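PDB 4ZNL: phage terminase large subunit from Thermus phage P7426, which probably acts as the ATP-driven motor that packages viral DNA into empty capsids and as the endonuclease that cuts the genome, this chain being its N-terminal ATPase part. Local coordinates for residues R8-D13 with A56-F61; G65-I70 with T147-I152. One frame throughout, in Å; residues are numbered along the deposited sequence.

Contact 1: R8-D13 with A56-F61; sequences RLRPSD and AVFELF
Pro11 and Phe58 make a mainly apolar CH-pi contact between the N-terminal loop and the last turns of helix 48-62. It is partly buried, and no direct hydrogen bond joins the two segments. Phe58 carries it. Its CG stands anti to the backbone N (chi1 171°), which sends the ring out from the helix into the loop. Pro11 lies across one face at about a right angle. Its CD sits 3.8 Å from the centroid of the Phe58 ring, almost on the ring normal. Pro11 CB adds a touch at Phe58 CD1, 3.6 Å away. Leu9 meets the ring at its edge, where its carbonyl O comes within 3.3 Å of Phe58 CE2. Phe15 of helix 13-18 packs edge-to-face on the same ring, and Ser12 is the N-cap of that helix. In this P-loop ATPase domain, helix 48-62 follows strand 37-42 and the P-loop between them, and Lys48 and Ser49 at its start bind ADP and magnesium. Phe58 is near its other end. The polar groups meet through water. One water donates to Leu9 O at 2.9 Å and also to Glu59 OE2. The Arg10 chain bends at chi2 and chi3, bringing NH1 back to Leu9 O of its own segment (3.3 Å). Arg10 NH1 stays 4.4 Å from Glu59 OE2, beyond a salt bridge. Each charge has another partner: Arg10 bonds to His31 O and pairs with Glu55, while Glu59 pairs with Arg63.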
ATOM      1  N   ARG A   8       6.005 -10.604  13.325  1.00 72.95           N
ATOM      2  CA  ARG A   8       5.626  -9.519  12.425  1.00 59.55           C
ATOM      3  C   ARG A   8       4.158  -9.169  12.663  1.00 50.41           C
ATOM      4  O   ARG A   8       3.268  -9.982  12.419  1.00 53.32           O
ATOM      5  CB  ARG A   8       5.872  -9.911  10.964  1.00 63.80           C
ATOM      6  CG  ARG A   8       7.315  -9.696  10.511  1.00 69.22           C
ATOM      7  CD  ARG A   8       7.615 -10.356   9.172  1.00 70.40           C
ATOM      8  NE  ARG A   8       8.994 -10.844   9.112  1.00 65.24           N
ATOM      9  CZ  ARG A   8       9.548 -11.427   8.051  1.00 56.59           C
ATOM     10  NH1 ARG A   8       8.849 -11.599   6.933  1.00 53.29           N
ATOM     11  NH2 ARG A   8      10.810 -11.835   8.108  1.00 52.70           N
ATOM     12  N   LEU A   9       3.917  -7.960  13.156  1.00 39.78           N
ATOM     13  CA  LEU A   9       2.582  -7.543  13.569  1.00 31.53           C
ATOM     14  C   LEU A   9       1.711  -7.143  12.384  1.00 23.62           C
ATOM     15  O   LEU A   9       2.114  -6.315  11.568  1.00 22.39           O
ATOM     16  CB  LEU A   9       2.680  -6.379  14.562  1.00 31.43           C
ATOM     17  CG  LEU A   9       3.537  -6.642  15.809  1.00 31.28           C
ATOM     18  CD1 LEU A   9       3.501  -5.449  16.752  1.00 31.54           C
ATOM     19  CD2 LEU A   9       3.106  -7.899  16.539  1.00 30.83           C
ATOM     20  N   ARG A  10       0.519  -7.741  12.305  1.00 19.33           N
ATOM     21  CA  ARG A  10      -0.448  -7.480  11.235  1.00 18.08           C
ATOM     22  C   ARG A  10      -1.829  -7.118  11.800  1.00 15.91           C
ATOM     23  O   ARG A  10      -2.190  -7.554  12.901  1.00 14.39           O
ATOM     24  CB  ARG A  10      -0.582  -8.704  10.319  1.00 20.76           C
ATOM     25  CG  ARG A  10       0.734  -9.250   9.787  1.00 23.35           C
ATOM     26  CD  ARG A  10       1.526  -8.199   9.016  1.00 25.96           C
ATOM     27  NE  ARG A  10       0.713  -7.513   8.016  1.00 28.73           N
ATOM     28  CZ  ARG A  10       0.719  -6.201   7.792  1.00 30.10           C
ATOM     29  NH1 ARG A  10       1.500  -5.382   8.488  1.00 30.87           N
ATOM     30  NH2 ARG A  10      -0.076  -5.701   6.858  1.00 30.04           N
ATOM     31  N   PRO A  11      -2.614  -6.333  11.042  1.00 16.77           N
ATOM     32  CA  PRO A  11      -3.873  -5.795  11.578  1.00 16.69           C
ATOM     33  C   PRO A  11      -4.925  -6.852  11.907  1.00 16.61           C
ATOM     34  O   PRO A  11      -5.148  -7.810  11.162  1.00 17.34           O
ATOM     35  CB  PRO A  11      -4.368  -4.860  10.457  1.00 17.13           C
ATOM     36  CG  PRO A  11      -3.614  -5.230   9.256  1.00 17.26           C
ATOM     37  CD  PRO A  11      -2.300  -5.773   9.718  1.00 17.09           C
ATOM     38  N   SER A  12      -5.567  -6.648  13.047  1.00 14.86           N
ATOM     39  CA  SER A  12      -6.604  -7.534  13.530  1.00 15.27           C
ATOM     40  C   SER A  12      -7.963  -7.181  12.959  1.00 16.14           C
ATOM     41  O   SER A  12      -8.163  -6.076  12.422  1.00 15.71           O
ATOM     42  CB  SER A  12      -6.668  -7.466  15.051  1.00 15.47           C
ATOM     43  OG  SER A  12      -7.171  -6.204  15.462  1.00 15.77           O
ATOM     44  N   ASP A  13      -8.901  -8.116  13.100  1.00 17.19           N
ATOM     45  CA  ASP A  13     -10.299  -7.846  12.790  1.00 19.24           C
ATOM     46  C   ASP A  13     -10.783  -6.594  13.511  1.00 19.53           C
ATOM     47  O   ASP A  13     -11.543  -5.796  12.957  1.00 20.74           O
ATOM     48  CB  ASP A  13     -11.196  -9.042  13.159  1.00 21.25           C
ATOM     49  CG  ASP A  13     -10.898  -9.630  14.558  1.00 24.45           C
ATOM     50  OD1 ASP A  13     -10.157  -9.020  15.385  1.00 21.44           O
ATOM     51  OD2 ASP A  13     -11.442 -10.730  14.835  1.00 29.19           O
ATOM     52  N   ALA A  56      -0.910   2.093   6.154  1.00 12.46           N
ATOM     53  CA  ALA A  56      -0.186   3.224   6.733  1.00 13.33           C
ATOM     54  C   ALA A  56      -0.742   3.581   8.108  1.00 16.82           C
ATOM     55  O   ALA A  56       0.014   3.870   9.036  1.00 18.12           O
ATOM     56  CB  ALA A  56      -0.251   4.428   5.797  1.00 12.21           C
ATOM     57  N   VAL A  57      -2.065   3.528   8.244  1.00 17.99           N
ATOM     58  CA  VAL A  57      -2.717   3.834   9.511  1.00 18.66           C
ATOM     59  C   VAL A  57      -2.363   2.799  10.578  1.00 17.03           C
ATOM     60  O   VAL A  57      -2.132   3.139  11.738  1.00 16.73           O
ATOM     61  CB  VAL A  57      -4.250   3.888   9.353  1.00 21.64           C
ATOM     62  CG1 VAL A  57      -4.938   3.948  10.718  1.00 23.47           C
ATOM     63  CG2 VAL A  57      -4.650   5.081   8.515  1.00 22.87           C
ATOM     64  N   PHE A  58      -2.348   1.530  10.190  1.00 15.66           N
ATOM     65  CA  PHE A  58      -2.012   0.468  11.124  1.00 14.87           C
ATOM     66  C   PHE A  58      -0.647   0.716  11.765  1.00 16.20           C
ATOM     67  O   PHE A  58      -0.512   0.654  12.994  1.00 17.44           O
ATOM     68  CB  PHE A  58      -2.045  -0.893  10.419  1.00 14.18           C
ATOM     69  CG  PHE A  58      -1.506  -2.014  11.253  1.00 15.04           C
ATOM     70  CD1 PHE A  58      -2.260  -2.553  12.278  1.00 16.15           C
ATOM     71  CD2 PHE A  58      -0.248  -2.532  11.010  1.00 15.47           C
ATOM     72  CE1 PHE A  58      -1.765  -3.587  13.048  1.00 16.99           C
ATOM     73  CE2 PHE A  58       0.250  -3.567  11.780  1.00 16.72           C
ATOM     74  CZ  PHE A  58      -0.512  -4.097  12.797  1.00 17.01           C
ATOM     75  N   GLU A  59       0.353   1.031  10.942  1.00 16.10           N
ATOM     76  CA  GLU A  59       1.700   1.303  11.435  1.00 17.73           C
ATOM     77  C   GLU A  59       1.752   2.496  12.388  1.00 18.88           C
ATOM     78  O   GLU A  59       2.391   2.430  13.438  1.00 19.78           O
ATOM     79  CB  GLU A  59       2.654   1.553  10.269  1.00 19.36           C
ATOM     80  CG  GLU A  59       2.950   0.319   9.439  1.00 21.53           C
ATOM     81  CD  GLU A  59       3.889  -0.664  10.131  1.00 24.65           C
ATOM     82  OE1 GLU A  59       4.844  -0.227  10.798  1.00 25.32           O
ATOM     83  OE2 GLU A  59       3.677  -1.884   9.996  1.00 26.06           O
ATOM     84  N   LEU A  60       1.103   3.591  12.015  1.00 19.27           N
ATOM     85  CA  LEU A  60       1.107   4.788  12.845  1.00 20.68           C
ATOM     86  C   LEU A  60       0.609   4.514  14.264  1.00 22.35           C
ATOM     87  O   LEU A  60       1.197   5.006  15.226  1.00 21.07           O
ATOM     88  CB  LEU A  60       0.252   5.876  12.195  1.00 22.68           C
ATOM     89  CG  LEU A  60       0.864   6.553  10.953  1.00 23.79           C
ATOM     90  CD1 LEU A  60      -0.193   7.291  10.158  1.00 24.56           C
ATOM     91  CD2 LEU A  60       1.967   7.518  11.360  1.00 23.98           C
ATOM     92  N   PHE A  61      -0.450   3.710  14.390  1.00 24.65           N
ATOM     93  CA  PHE A  61      -1.111   3.483  15.676  1.00 27.24           C
ATOM     94  C   PHE A  61      -0.700   2.186  16.381  1.00 28.12           C
ATOM     95  O   PHE A  61      -0.633   2.147  17.610  1.00 30.10           O
ATOM     96  CB  PHE A  61      -2.633   3.486  15.489  1.00 27.92           C
ATOM     97  CG  PHE A  61      -3.212   4.854  15.298  1.00 30.26           C
ATOM     98  CD1 PHE A  61      -3.656   5.592  16.386  1.00 31.79           C
ATOM     99  CD2 PHE A  61      -3.298   5.415  14.033  1.00 31.76           C
ATOM    100  CE1 PHE A  61      -4.179   6.864  16.214  1.00 33.41           C
ATOM    101  CE2 PHE A  61      -3.820   6.683  13.854  1.00 33.72           C
ATOM    102  CZ  PHE A  61      -4.261   7.412  14.949  1.00 34.33           C
TER
HETATM  103  O   HOH W   1       3.982  -4.261  10.637  1.00 20.69           O

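Contact 2: G65-I70 with T147-I152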
ATOM      1  N   GLY A  65       6.043   4.912  16.950  1.00 16.09           N
ATOM      2  CA  GLY A  65       7.424   5.205  16.615  1.00 14.95           C
ATOM      3  C   GLY A  65       7.785   4.818  15.193  1.00 15.65           C
ATOM      4  O   GLY A  65       8.856   5.173  14.702  1.00 15.41           O
ATOM      5  N   SER A  66       6.897   4.083  14.528  1.00 17.59           N
ATOM      6  CA  SER A  66       7.144   3.639  13.160  1.00 18.69           C
ATOM      7  C   SER A  66       7.185   4.827  12.220  1.00 16.86           C
ATOM      8  O   SER A  66       6.511   5.833  12.454  1.00 18.33           O
ATOM      9  CB  SER A  66       6.065   2.652  12.706  1.00 20.56           C
ATOM     10  OG  SER A  66       4.790   3.272  12.734  1.00 22.24           O
ATOM     11  N   GLN A  67       7.974   4.697  11.158  1.00 12.87           N
ATOM     12  CA  GLN A  67       8.102   5.735  10.140  1.00 12.07           C
ATOM     13  C   GLN A  67       7.999   5.113   8.754  1.00 11.42           C
ATOM     14  O   GLN A  67       8.623   4.080   8.462  1.00 10.39           O
ATOM     15  CB  GLN A  67       9.435   6.489  10.282  1.00 13.66           C
ATOM     16  CG  GLN A  67       9.726   7.011  11.672  1.00 16.14           C
ATOM     17  CD  GLN A  67      11.105   7.650  11.777  1.00 19.69           C
ATOM     18  OE1 GLN A  67      12.106   7.073  11.355  1.00 19.15           O
ATOM     19  NE2 GLN A  67      11.156   8.855  12.323  1.00 22.67           N
ATOM     20  N   GLY A  68       7.190   5.722   7.898  1.00 12.69           N
ATOM     21  CA  GLY A  68       7.037   5.210   6.554  1.00 12.55           C
ATOM     22  C   GLY A  68       6.400   6.169   5.582  1.00 12.00           C
ATOM     23  O   GLY A  68       5.902   7.239   5.948  1.00 13.24           O
ATOM     24  N   TRP A  69       6.423   5.757   4.325  1.00 10.86           N
ATOM     25  CA  TRP A  69       5.865   6.533   3.233  1.00 11.44           C
ATOM     26  C   TRP A  69       4.885   5.740   2.379  1.00 11.01           C
ATOM     27  O   TRP A  69       5.016   4.519   2.233  1.00 10.16           O
ATOM     28  CB  TRP A  69       6.966   7.016   2.294  1.00 13.46           C
ATOM     29  CG  TRP A  69       8.030   7.890   2.851  1.00 14.92           C
ATOM     30  CD1 TRP A  69       8.026   8.573   4.028  1.00 15.65           C
ATOM     31  CD2 TRP A  69       9.275   8.180   2.217  1.00 16.61           C
ATOM     32  NE1 TRP A  69       9.201   9.279   4.165  1.00 16.00           N
ATOM     33  CE2 TRP A  69       9.983   9.055   3.060  1.00 16.92           C
ATOM     34  CE3 TRP A  69       9.863   7.777   1.016  1.00 17.66           C
ATOM     35  CZ2 TRP A  69      11.264   9.536   2.740  1.00 17.69           C
ATOM     36  CZ3 TRP A  69      11.132   8.264   0.694  1.00 18.54           C
ATOM     37  CH2 TRP A  69      11.813   9.128   1.553  1.00 17.48           C
ATOM     38  N   ILE A  70       3.928   6.452   1.785  1.00 11.96           N
ATOM     39  CA  ILE A  70       3.299   5.991   0.552  1.00 12.56           C
ATOM     40  C   ILE A  70       3.903   6.833  -0.551  1.00 12.96           C
ATOM     41  O   ILE A  70       3.949   8.064  -0.443  1.00 12.07           O
ATOM     42  CB  ILE A  70       1.759   6.126   0.537  1.00 12.45           C
ATOM     43  CG1 ILE A  70       1.131   5.187   1.565  1.00 13.81           C
ATOM     44  CG2 ILE A  70       1.207   5.774  -0.855  1.00 11.94           C
ATOM     45  CD1 ILE A  70      -0.344   5.365   1.772  1.00 14.45           C
ATOM     46  N   THR A 147      15.597   6.980   6.365  1.00 16.95           N
ATOM     47  CA  THR A 147      15.674   5.669   6.970  1.00 15.16           C
ATOM     48  C   THR A 147      14.284   5.353   7.507  1.00 13.29           C
ATOM     49  O   THR A 147      13.769   6.077   8.351  1.00 12.59           O
ATOM     50  CB  THR A 147      16.722   5.628   8.093  1.00 16.72           C
ATOM     51  OG1 THR A 147      17.973   6.124   7.589  1.00 16.70           O
ATOM     52  CG2 THR A 147      16.911   4.203   8.621  1.00 18.07           C
ATOM     53  N   LEU A 148      13.689   4.266   7.018  1.00 12.54           N
ATOM     54  CA  LEU A 148      12.278   3.985   7.236  1.00 12.23           C
ATOM     55  C   LEU A 148      12.014   2.558   7.675  1.00 11.34           C
ATOM     56  O   LEU A 148      12.833   1.665   7.451  1.00 11.05           O
ATOM     57  CB  LEU A 148      11.489   4.258   5.951  1.00 12.74           C
ATOM     58  CG  LEU A 148      11.538   5.675   5.376  1.00 14.04           C
ATOM     59  CD1 LEU A 148      10.723   5.728   4.084  1.00 15.22           C
ATOM     60  CD2 LEU A 148      11.044   6.729   6.349  1.00 13.33           C
ATOM     61  N   ASP A 149      10.844   2.354   8.273  1.00 11.51           N
ATOM     62  CA  ASP A 149      10.377   1.020   8.656  1.00 11.86           C
ATOM     63  C   ASP A 149       9.515   0.377   7.585  1.00 11.09           C
ATOM     64  O   ASP A 149       9.428  -0.855   7.511  1.00 10.45           O
ATOM     65  CB  ASP A 149       9.572   1.085   9.956  1.00 13.39           C
ATOM     66  CG  ASP A 149      10.359   1.681  11.096  1.00 15.56           C
ATOM     67  OD1 ASP A 149      11.196   0.961  11.665  1.00 15.75           O
ATOM     68  OD2 ASP A 149      10.143   2.873  11.415  1.00 17.54           O
ATOM     69  N   PHE A 150       8.851   1.200   6.776  1.00 11.03           N
ATOM     70  CA  PHE A 150       8.028   0.677   5.700  1.00 11.01           C
ATOM     71  C   PHE A 150       7.865   1.645   4.548  1.00 11.37           C
ATOM     72  O   PHE A 150       7.949   2.865   4.714  1.00 12.24           O
ATOM     73  CB  PHE A 150       6.640   0.283   6.228  1.00 10.78           C
ATOM     74  CG  PHE A 150       5.799   1.448   6.674  1.00 11.73           C
ATOM     75  CD1 PHE A 150       4.900   2.047   5.799  1.00 12.28           C
ATOM     76  CD2 PHE A 150       5.882   1.921   7.971  1.00 12.65           C
ATOM     77  CE1 PHE A 150       4.107   3.114   6.208  1.00 13.91           C
ATOM     78  CE2 PHE A 150       5.092   2.990   8.392  1.00 14.42           C
ATOM     79  CZ  PHE A 150       4.204   3.589   7.502  1.00 14.68           C
ATOM     80  N   VAL A 151       7.652   1.085   3.366  1.00 11.64           N
ATOM     81  CA  VAL A 151       7.214   1.876   2.226  1.00 13.86           C
ATOM     82  C   VAL A 151       6.084   1.152   1.525  1.00 13.97           C
ATOM     83  O   VAL A 151       6.011  -0.078   1.510  1.00 13.03           O
ATOM     84  CB  VAL A 151       8.358   2.159   1.235  1.00 15.71           C
ATOM     85  CG1 VAL A 151       9.412   3.068   1.891  1.00 14.24           C
ATOM     86  CG2 VAL A 151       8.964   0.859   0.757  1.00 17.02           C
ATOM     87  N   ILE A 152       5.177   1.948   0.984  1.00 15.12           N
ATOM     88  CA  ILE A 152       4.075   1.459   0.184  1.00 13.94           C
ATOM     89  C   ILE A 152       4.176   2.191  -1.139  1.00 14.66           C
ATOM     90  O   ILE A 152       4.193   3.419  -1.152  1.00 16.14           O
ATOM     91  CB  ILE A 152       2.726   1.730   0.868  1.00 13.57           C
ATOM     92  CG1 ILE A 152       2.645   0.990   2.202  1.00 14.08           C
ATOM     93  CG2 ILE A 152       1.551   1.362  -0.031  1.00 13.35           C
ATOM     94  CD1 ILE A 152       1.681   1.659   3.210  1.00 15.09           C
TER
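Gln67 O accepts Asp149 N at 2.8 Å, and a weak bond from Phe150 N reaches the same oxygen. Asp149 returns a bond: its OD2 takes Gln67 N at 2.8 Å on the anti side. Beyond Gln67 the strands run parallel: Trp69 N bonds to Phe150 O (3.3 Å) and Ile152 N to Trp69 O (2.9 Å). Phe150 CG sits between its backbone N and carbonyl carbon (chi1 68°), laying the ring over the neighbouring strand. Gly68, lacking a side chain, sets its CA over that ring's face in a CH-pi contact (3.4 Å to the centroid). On the other sheet face, Leu148 CD1 makes another, 3.5 Å above the centroid of the Trp69 five-membered ring. Back on the Phe150 face, Ile70 CG1 packs on Ile152 CB at 3.9 Å. Further out, Arg175 NH2 bonds to Gln67 OE1 and salt-bridges Asp149 OD2, so two donors grip that carboxylate oxygen. Trp178 meets the Phe150 ring, and Lys135 makes a cation-pi contact with Trp69. Phe150 to Ile152 begin the predicted Walker B motif, which includes the magnesium-binding Asp154. Arg175 probably offsets the Asp149 charge, and the parallel backbone bonds hold the strand leading to the metal site.

Overall arrangement
Contact 1 and contact 2 lie in the same ATPase domain, their centres about 12 Å apart. They come in series along the chain: 8-13 with 56-61 closes before 65-70 with 147-152 opens. Helix 48-62 is followed, after a short loop, by strand 67-72, an inner strand of the mixed sheet beside strand 150-154. The last turns of the helix meet the N-terminal loop on one flank and the sheet on another. Glu59 O is 2.6 Å from Ser66 OG, a probable hydrogen bond, and Glu59 CB touches Phe150 CE2. Contact 2 lies on the strand that supplies a magnesium ligand, Asp154. Contact 1 is at the end of the helix remote from the nucleotide.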